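Local coordinates for protein glucanase (PDB 5GY3) that probably hydrolyses internal beta-1,4-glucosidic bonds in cellulose, lichenin and cereal beta-glucans as a family 8 endoglucanase, at residues S118-K121 with Y122-T126; L146-P150 with S151-F155; F216-I219 with R220-L223. One frame throughout, in Å; residues are numbered along the deposited sequence.

Interaction 1: S118-K121 with Y122-T126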
loop_
_atom_site.group_PDB
_atom_site.type_symbol
_atom_site.label_atom_id
_atom_site.label_comp_id
_atom_site.label_asym_id
_atom_site.label_seq_id
_atom_site.Cartn_x
_atom_site.Cartn_y
_atom_site.Cartn_z
ATOM N N SER A 118 -1.233 6.186 -16.835
ATOM C CA SER A 118 -1.657 7.377 -16.098
ATOM C C SER A 118 -0.771 7.633 -14.884
ATOM O O SER A 118 -0.463 8.787 -14.561
ATOM C CB SER A 118 -3.117 7.238 -15.656
ATOM O OG SER A 118 -4.004 7.410 -16.742
ATOM N N LEU A 119 -0.372 6.579 -14.181
ATOM C CA LEU A 119 0.512 6.772 -13.039
ATOM C C LEU A 119 1.835 7.402 -13.465
ATOM O O LEU A 119 2.320 8.333 -12.820
ATOM C CB LEU A 119 0.740 5.448 -12.321
ATOM C CG LEU A 119 -0.422 4.997 -11.436
ATOM C CD1 LEU A 119 -0.220 3.536 -11.067
ATOM C CD2 LEU A 119 -0.481 5.865 -10.177
ATOM N N LEU A 120 2.445 6.896 -14.544
ATOM C CA LEU A 120 3.704 7.488 -14.989
ATOM C C LEU A 120 3.503 8.927 -15.451
ATOM O O LEU A 120 4.327 9.806 -15.153
ATOM C CB LEU A 120 4.325 6.655 -16.114
ATOM C CG LEU A 120 4.761 5.246 -15.713
ATOM C CD1 LEU A 120 5.296 4.497 -16.938
ATOM C CD2 LEU A 120 5.791 5.270 -14.583
ATOM N N LYS A 121 2.412 9.192 -16.172
ATOM C CA LYS A 121 2.240 10.517 -16.754
ATOM C C LYS A 121 1.947 11.574 -15.689
ATOM O O LYS A 121 2.495 12.682 -15.739
ATOM C CB LYS A 121 1.126 10.488 -17.794
ATOM C CG LYS A 121 0.838 11.847 -18.397
ATOM C CD LYS A 121 -0.156 11.746 -19.530
ATOM C CE LYS A 121 -0.413 13.132 -20.115
ATOM N NZ LYS A 121 -1.439 13.071 -21.181
ATOM N N TYR A 122 1.099 11.252 -14.710
ATOM C CA TYR A 122 0.578 12.257 -13.789
ATOM C C TYR A 122 1.138 12.216 -12.376
ATOM O O TYR A 122 1.009 13.218 -11.662
ATOM C CB TYR A 122 -0.945 12.135 -13.687
ATOM C CG TYR A 122 -1.636 12.423 -14.987
ATOM C CD1 TYR A 122 -1.839 13.734 -15.413
ATOM C CD2 TYR A 122 -2.099 11.388 -15.788
ATOM C CE1 TYR A 122 -2.481 13.996 -16.615
ATOM C CE2 TYR A 122 -2.738 11.642 -16.986
ATOM C CZ TYR A 122 -2.928 12.944 -17.391
ATOM O OH TYR A 122 -3.569 13.178 -18.583
ATOM N N THR A 123 1.707 11.098 -11.921
ATOM C CA THR A 123 2.187 11.038 -10.543
ATOM C C THR A 123 3.699 10.915 -10.412
ATOM O O THR A 123 4.223 11.104 -9.305
ATOM C CB THR A 123 1.538 9.873 -9.761
ATOM O OG1 THR A 123 2.174 8.628 -10.096
ATOM C CG2 THR A 123 0.040 9.784 -10.041
ATOM N N VAL A 124 4.416 10.606 -11.487
ATOM C CA VAL A 124 5.861 10.415 -11.417
ATOM C C VAL A 124 6.540 11.673 -11.926
ATOM O O VAL A 124 6.226 12.162 -13.023
ATOM C CB VAL A 124 6.307 9.177 -12.210
ATOM C CG1 VAL A 124 7.837 9.172 -12.365
ATOM C CG2 VAL A 124 5.860 7.929 -11.480
ATOM N N VAL A 125 7.455 12.211 -11.120
ATOM C CA VAL A 125 8.160 13.434 -11.471
ATOM C C VAL A 125 9.655 13.217 -11.291
ATOM O O VAL A 125 10.100 12.280 -10.625
ATOM C CB VAL A 125 7.685 14.648 -10.639
ATOM C CG1 VAL A 125 6.191 14.897 -10.860
ATOM C CG2 VAL A 125 7.992 14.435 -9.165
ATOM N N THR A 126 10.427 14.087 -11.935
ATOM C CA THR A 126 11.869 14.149 -11.753
ATOM C C THR A 126 12.169 15.152 -10.648
ATOM O O THR A 126 11.763 16.313 -10.746
ATOM C CB THR A 126 12.554 14.585 -13.047
ATOM O OG1 THR A 126 12.118 13.749 -14.120
ATOM C CG2 THR A 126 14.064 14.492 -12.908
HETATM O O HOH W 1 4.072 13.817 -13.509
HETATM O O HOH W 2 -3.608 10.813 -20.367
HETATM O O HOH W 3 5.487 12.606 -15.870
#

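Interaction 2: L146-P150 with S151-F155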
loop_
_atom_site.group_PDB
_atom_site.type_symbol
_atom_site.label_atom_id
_atom_site.label_comp_id
_atom_site.label_asym_id
_atom_site.label_seq_id
_atom_site.Cartn_x
_atom_site.Cartn_y
_atom_site.Cartn_z
ATOM N N LEU A 146 9.147 17.856 -1.871
ATOM C CA LEU A 146 8.015 16.973 -2.096
ATOM C C LEU A 146 7.686 16.250 -0.800
ATOM O O LEU A 146 8.585 15.791 -0.089
ATOM C CB LEU A 146 8.309 15.939 -3.182
ATOM C CG LEU A 146 8.764 16.442 -4.541
ATOM C CD1 LEU A 146 8.974 15.252 -5.470
ATOM C CD2 LEU A 146 7.750 17.422 -5.092
ATOM N N ASN A 147 6.400 16.155 -0.492
ATOM C CA ASN A 147 5.941 15.323 0.611
ATOM C C ASN A 147 5.636 13.944 0.058
ATOM O O ASN A 147 4.688 13.769 -0.709
ATOM C CB ASN A 147 4.723 15.947 1.284
ATOM C CG ASN A 147 5.110 17.060 2.237
ATOM O OD1 ASN A 147 6.253 17.119 2.690
ATOM N ND2 ASN A 147 4.167 17.954 2.540
ATOM N N LEU A 148 6.455 12.970 0.427
ATOM C CA LEU A 148 6.350 11.617 -0.094
ATOM C C LEU A 148 5.865 10.679 1.001
ATOM O O LEU A 148 5.973 10.969 2.196
ATOM C CB LEU A 148 7.704 11.137 -0.618
ATOM C CG LEU A 148 8.390 12.022 -1.659
ATOM C CD1 LEU A 148 9.739 11.414 -2.022
ATOM C CD2 LEU A 148 7.490 12.140 -2.885
ATOM N N ASN A 149 5.326 9.542 0.582
ATOM C CA ASN A 149 4.923 8.490 1.509
ATOM C C ASN A 149 5.612 7.215 1.032
ATOM O O ASN A 149 5.192 6.620 0.025
ATOM C CB ASN A 149 3.406 8.341 1.548
ATOM C CG ASN A 149 2.949 7.409 2.649
ATOM O OD1 ASN A 149 3.548 6.353 2.870
ATOM N ND2 ASN A 149 1.897 7.800 3.362
ATOM N N PRO A 150 6.705 6.799 1.675
ATOM C CA PRO A 150 7.433 5.631 1.158
ATOM C C PRO A 150 6.634 4.346 1.198
ATOM O O PRO A 150 6.994 3.403 0.482
ATOM C CB PRO A 150 8.681 5.548 2.059
ATOM C CG PRO A 150 8.345 6.355 3.283
ATOM C CD PRO A 150 7.448 7.473 2.755
ATOM N N SER A 151 5.555 4.278 1.985
ATOM C CA SER A 151 4.673 3.115 1.934
ATOM C C SER A 151 3.847 3.065 0.652
ATOM O O SER A 151 3.150 2.073 0.424
ATOM C CB SER A 151 3.751 3.089 3.155
ATOM O OG SER A 151 2.596 3.885 2.986
ATOM N N TYR A 152 3.909 4.104 -0.187
ATOM C CA TYR A 152 3.334 4.055 -1.531
ATOM C C TYR A 152 4.334 3.559 -2.576
ATOM O O TYR A 152 3.982 3.467 -3.762
ATOM C CB TYR A 152 2.811 5.434 -1.972
ATOM C CG TYR A 152 1.661 6.040 -1.185
ATOM C CD1 TYR A 152 1.331 5.596 0.090
ATOM C CD2 TYR A 152 0.907 7.072 -1.732
ATOM C CE1 TYR A 152 0.280 6.163 0.808
ATOM C CE2 TYR A 152 -0.144 7.656 -1.021
ATOM C CZ TYR A 152 -0.448 7.194 0.245
ATOM O OH TYR A 152 -1.478 7.746 0.962
ATOM N N PHE A 153 5.569 3.241 -2.179
ATOM C CA PHE A 153 6.538 2.626 -3.099
ATOM C C PHE A 153 6.262 1.121 -3.135
ATOM O O PHE A 153 6.929 0.319 -2.477
ATOM C CB PHE A 153 7.985 2.864 -2.668
ATOM C CG PHE A 153 8.405 4.313 -2.518
ATOM C CD1 PHE A 153 7.588 5.373 -2.885
ATOM C CD2 PHE A 153 9.665 4.596 -1.998
ATOM C CE1 PHE A 153 8.019 6.700 -2.714
ATOM C CE2 PHE A 153 10.104 5.913 -1.834
ATOM C CZ PHE A 153 9.275 6.957 -2.191
ATOM N N ILE A 154 5.269 0.723 -3.924
ATOM C CA ILE A 154 4.775 -0.673 -3.881
ATOM C C ILE A 154 5.659 -1.480 -4.827
ATOM O O ILE A 154 5.302 -1.798 -5.966
ATOM C CB ILE A 154 3.286 -0.766 -4.202
ATOM C CG1 ILE A 154 2.520 0.191 -3.277
ATOM C CG2 ILE A 154 2.805 -2.210 -3.974
ATOM C CD1 ILE A 154 1.010 0.169 -3.449
ATOM N N PHE A 155 6.831 -1.856 -4.319
ATOM C CA PHE A 155 7.845 -2.517 -5.138
ATOM C C PHE A 155 7.346 -3.750 -5.889
ATOM O O PHE A 155 7.682 -3.882 -7.076
ATOM C CB PHE A 155 9.053 -2.874 -4.258
ATOM C CG PHE A 155 9.650 -1.689 -3.561
ATOM C CD1 PHE A 155 10.312 -0.707 -4.284
ATOM C CD2 PHE A 155 9.531 -1.552 -2.187
ATOM C CE1 PHE A 155 10.866 0.404 -3.639
ATOM C CE2 PHE A 155 10.075 -0.440 -1.537
ATOM C CZ PHE A 155 10.749 0.525 -2.268
HETATM O O HOH W 4 7.308 0.458 0.401
#

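Interaction 3: F216-I219 with R220-L223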
loop_
_atom_site.group_PDB
_atom_site.type_symbol
_atom_site.label_atom_id
_atom_site.label_comp_id
_atom_site.label_asym_id
_atom_site.label_seq_id
_atom_site.Cartn_x
_atom_site.Cartn_y
_atom_site.Cartn_z
ATOM N N PHE A 216 0.908 3.442 10.918
ATOM C CA PHE A 216 0.040 2.556 10.141
ATOM C C PHE A 216 0.298 2.601 8.638
ATOM O O PHE A 216 -0.087 1.650 7.939
ATOM C CB PHE A 216 -1.430 2.883 10.413
ATOM C CG PHE A 216 -1.830 2.689 11.840
ATOM C CD1 PHE A 216 -2.001 1.413 12.352
ATOM C CD2 PHE A 216 -2.022 3.780 12.674
ATOM C CE1 PHE A 216 -2.376 1.223 13.671
ATOM C CE2 PHE A 216 -2.393 3.602 14.002
ATOM C CZ PHE A 216 -2.567 2.323 14.500
ATOM N N ASP A 217 0.906 3.672 8.123
ATOM C CA ASP A 217 1.346 3.673 6.730
ATOM C C ASP A 217 2.681 2.949 6.589
ATOM O O ASP A 217 2.804 1.984 5.818
ATOM C CB ASP A 217 1.473 5.103 6.195
ATOM C CG ASP A 217 0.152 5.677 5.690
ATOM O OD1 ASP A 217 -0.877 4.961 5.678
ATOM O OD2 ASP A 217 0.158 6.853 5.284
ATOM N N ALA A 218 3.674 3.382 7.370
ATOM C CA ALA A 218 5.052 2.938 7.166
ATOM C C ALA A 218 5.226 1.440 7.379
ATOM O O ALA A 218 6.106 0.834 6.749
ATOM C CB ALA A 218 5.982 3.715 8.096
ATOM N N ILE A 219 4.401 0.832 8.242
ATOM C CA ILE A 219 4.517 -0.597 8.517
ATOM C C ILE A 219 4.289 -1.437 7.260
ATOM O O ILE A 219 4.709 -2.595 7.207
ATOM C CB ILE A 219 3.541 -0.976 9.652
ATOM C CG1 ILE A 219 3.842 -2.379 10.187
ATOM C CG2 ILE A 219 2.100 -0.899 9.163
ATOM C CD1 ILE A 219 5.270 -2.538 10.675
ATOM N N ARG A 220 3.659 -0.882 6.221
ATOM C CA ARG A 220 3.523 -1.628 4.974
ATOM C C ARG A 220 4.838 -1.748 4.210
ATOM O O ARG A 220 4.934 -2.592 3.311
ATOM C CB ARG A 220 2.463 -0.977 4.078
ATOM C CG ARG A 220 1.066 -1.185 4.614
ATOM C CD ARG A 220 0.010 -0.747 3.619
ATOM N NE ARG A 220 0.230 0.631 3.184
ATOM C CZ ARG A 220 -0.396 1.688 3.687
ATOM N NH1 ARG A 220 -1.291 1.522 4.653
ATOM N NH2 ARG A 220 -0.130 2.909 3.217
ATOM N N ILE A 221 5.840 -0.924 4.536
ATOM C CA ILE A 221 7.104 -0.960 3.796
ATOM C C ILE A 221 7.779 -2.323 3.898
ATOM O O ILE A 221 8.156 -2.887 2.856
ATOM C CB ILE A 221 8.010 0.201 4.254
ATOM C CG1 ILE A 221 7.343 1.543 3.931
ATOM C CG2 ILE A 221 9.433 0.111 3.644
ATOM C CD1 ILE A 221 8.022 2.778 4.589
ATOM N N PRO A 222 7.971 -2.911 5.085
ATOM C CA PRO A 222 8.577 -4.249 5.126
ATOM C C PRO A 222 7.705 -5.310 4.488
ATOM O O PRO A 222 8.228 -6.298 3.952
ATOM C CB PRO A 222 8.785 -4.503 6.625
ATOM C CG PRO A 222 7.834 -3.556 7.313
ATOM C CD PRO A 222 7.800 -2.344 6.438
ATOM N N LEU A 223 6.384 -5.140 4.527
ATOM C CA LEU A 223 5.513 -6.015 3.756
ATOM C C LEU A 223 5.863 -5.956 2.274
ATOM O O LEU A 223 6.097 -6.989 1.642
ATOM C CB LEU A 223 4.051 -5.635 3.981
ATOM C CG LEU A 223 3.021 -6.222 3.008
ATOM C CD1 LEU A 223 2.941 -7.755 3.105
ATOM C CD2 LEU A 223 1.663 -5.604 3.299
HETATM O O HOH W 5 -3.683 3.217 5.433
#

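Interaction 1: S118-K121 with Y122-T126
This is a local contact at the C-terminal end of helix 106-123, where the last turn of S118-K121 meets Y122-T126 and the chain passes into strand 124-127 of a two-stranded antiparallel hairpin. The helical pattern of bonds persists through Y122 N to S118 O, 2.9 Å. At the next step L119 O takes two donors from one residue. T123 N reaches it at 3.0 Å, and T123 OG1 comes from the other face of the carbonyl plane at 2.7 Å. The T123 hydroxyl sits between the backbone N and the carbonyl carbon (chi1 79°), which turns it back against the preceding helical turn. K121 and Y122 run side by side: the fully extended lysine chain lies over the tyrosine ring, with CG 3.9 Å from the ring centroid in a CH-pi contact. Beyond the ring, a water accepts from K121 NZ and also bonds to Y122 OH. Two further waters lie within bonding distance of both K121 O and V124 O, across the point where the helical bonds give way to the strand. On the apolar side L120 CD2 touches V124 CG2 at 4.1 Å, and both residues also pack on helix 167-183. The chemistry thus divides: the doubly gripped L119 carbonyl ties the buried T123 to the helix end, while on the more exposed side a water joins the polar ends of K121 and Y122.

Interaction 2: L146-P150 with S151-F155
N149 lays its side-chain amide across one face of the Y152 ring, the two planes 18° apart, with N149 CB over the face, displaced from the centre toward the rim, 3.9 Å from the Y152 centroid. The pair frames a short 3-10 turn that carries the chain from strand 145-148 toward helix 155-164 in the (alpha/alpha)6 barrel expected of this family. With CG anti to the backbone N (chi1 -171°), the asparagine amide swings forward over the turn. Its OD1 accepts a hydrogen bond from S151 OG at 2.6 Å and a weak one from S151 N at 3.0 Å, while ND2 is bonded to D217 in the loop before helix 220-228. The amide plane is therefore held from both ends as it stacks on the tyrosine. The turn itself is closed by Y152 N to N149 O, 2.8 Å, and by F153 N to P150 O, 3.0 Å. A second overlap follows the first: P150 CA rests over the centre of the F153 ring, 3.8 Å from the centroid, while L148 CD1 approaches that ring at its edge. Inverse gamma turns centred on F153 and I154 then lead to the helix. Y152 also touches D87, the predicted nucleophile, so the stacked N149 amide probably helps set the tyrosine beside the active site. One water donates to both P150 O and F153 O, 2.9 Å from the latter.

Interaction 3: F216-I219 with R220-L223
I221 packs closely against A218 where a type I beta turn from D217 to R220 feeds into helix 220-228, while D217 and R220 meet more loosely on the polar side. The tight part is built round two backbone bonds, R220 N to D217 O at 3.0 Å and I221 N to A218 O at 2.8 Å. I221 folds its CG1 branch back along the same carbonyl, bringing its CD1 to 4.2 Å from A218 CB. One residue on, P222 has no N-H to give, and its CD instead abuts I219 O at 3.2 Å. Helices 236-243, 268-278 and 293-307 close round this apolar side, with I219 touching all three. The other side is held by longer contacts. D217 and R220 lie alongside each other, and D217 OD1 forms a salt bridge with R220 NH2 at 3.3 Å whose hydrogen bond is weak; the carboxylate and guanidinium planes are 60° apart. A bend at chi3 (-54°) brings one face of the guanidinium over D217 O, and D217 OD2 is hydrogen-bonded to N149. R220 also forms long, weak ion pairs with E30 and with D87, the predicted nucleophile; the turn therefore places a cationic group beside the active site. F216 is exposed, its ring edge-to-face with that of Y294. A water spans the looser pair, accepting from R220 NH1 at 3.0 Å and donating weakly to D217 OD1.

Overall arrangement
Interactions 1, 2 and 3 come in series along the chain, and all belong to the one catalytic domain expected of family 8. Interaction 1, at the end of helix 106-123, lies about 17 Å from the centre of the chain; its centre is about 13 Å from that of interaction 2, which it touches through V125 and L146. Interactions 2 and 3 are closer, about 10 Å between centres, and meet directly where N149 and S151 face D217, R220 and I221. Interactions 1 and 3 do not touch. Residues 146-155 thus pack on both the hairpin and the start of helix 220-228, and Y152 and R220 both approach the predicted nucleophile D87.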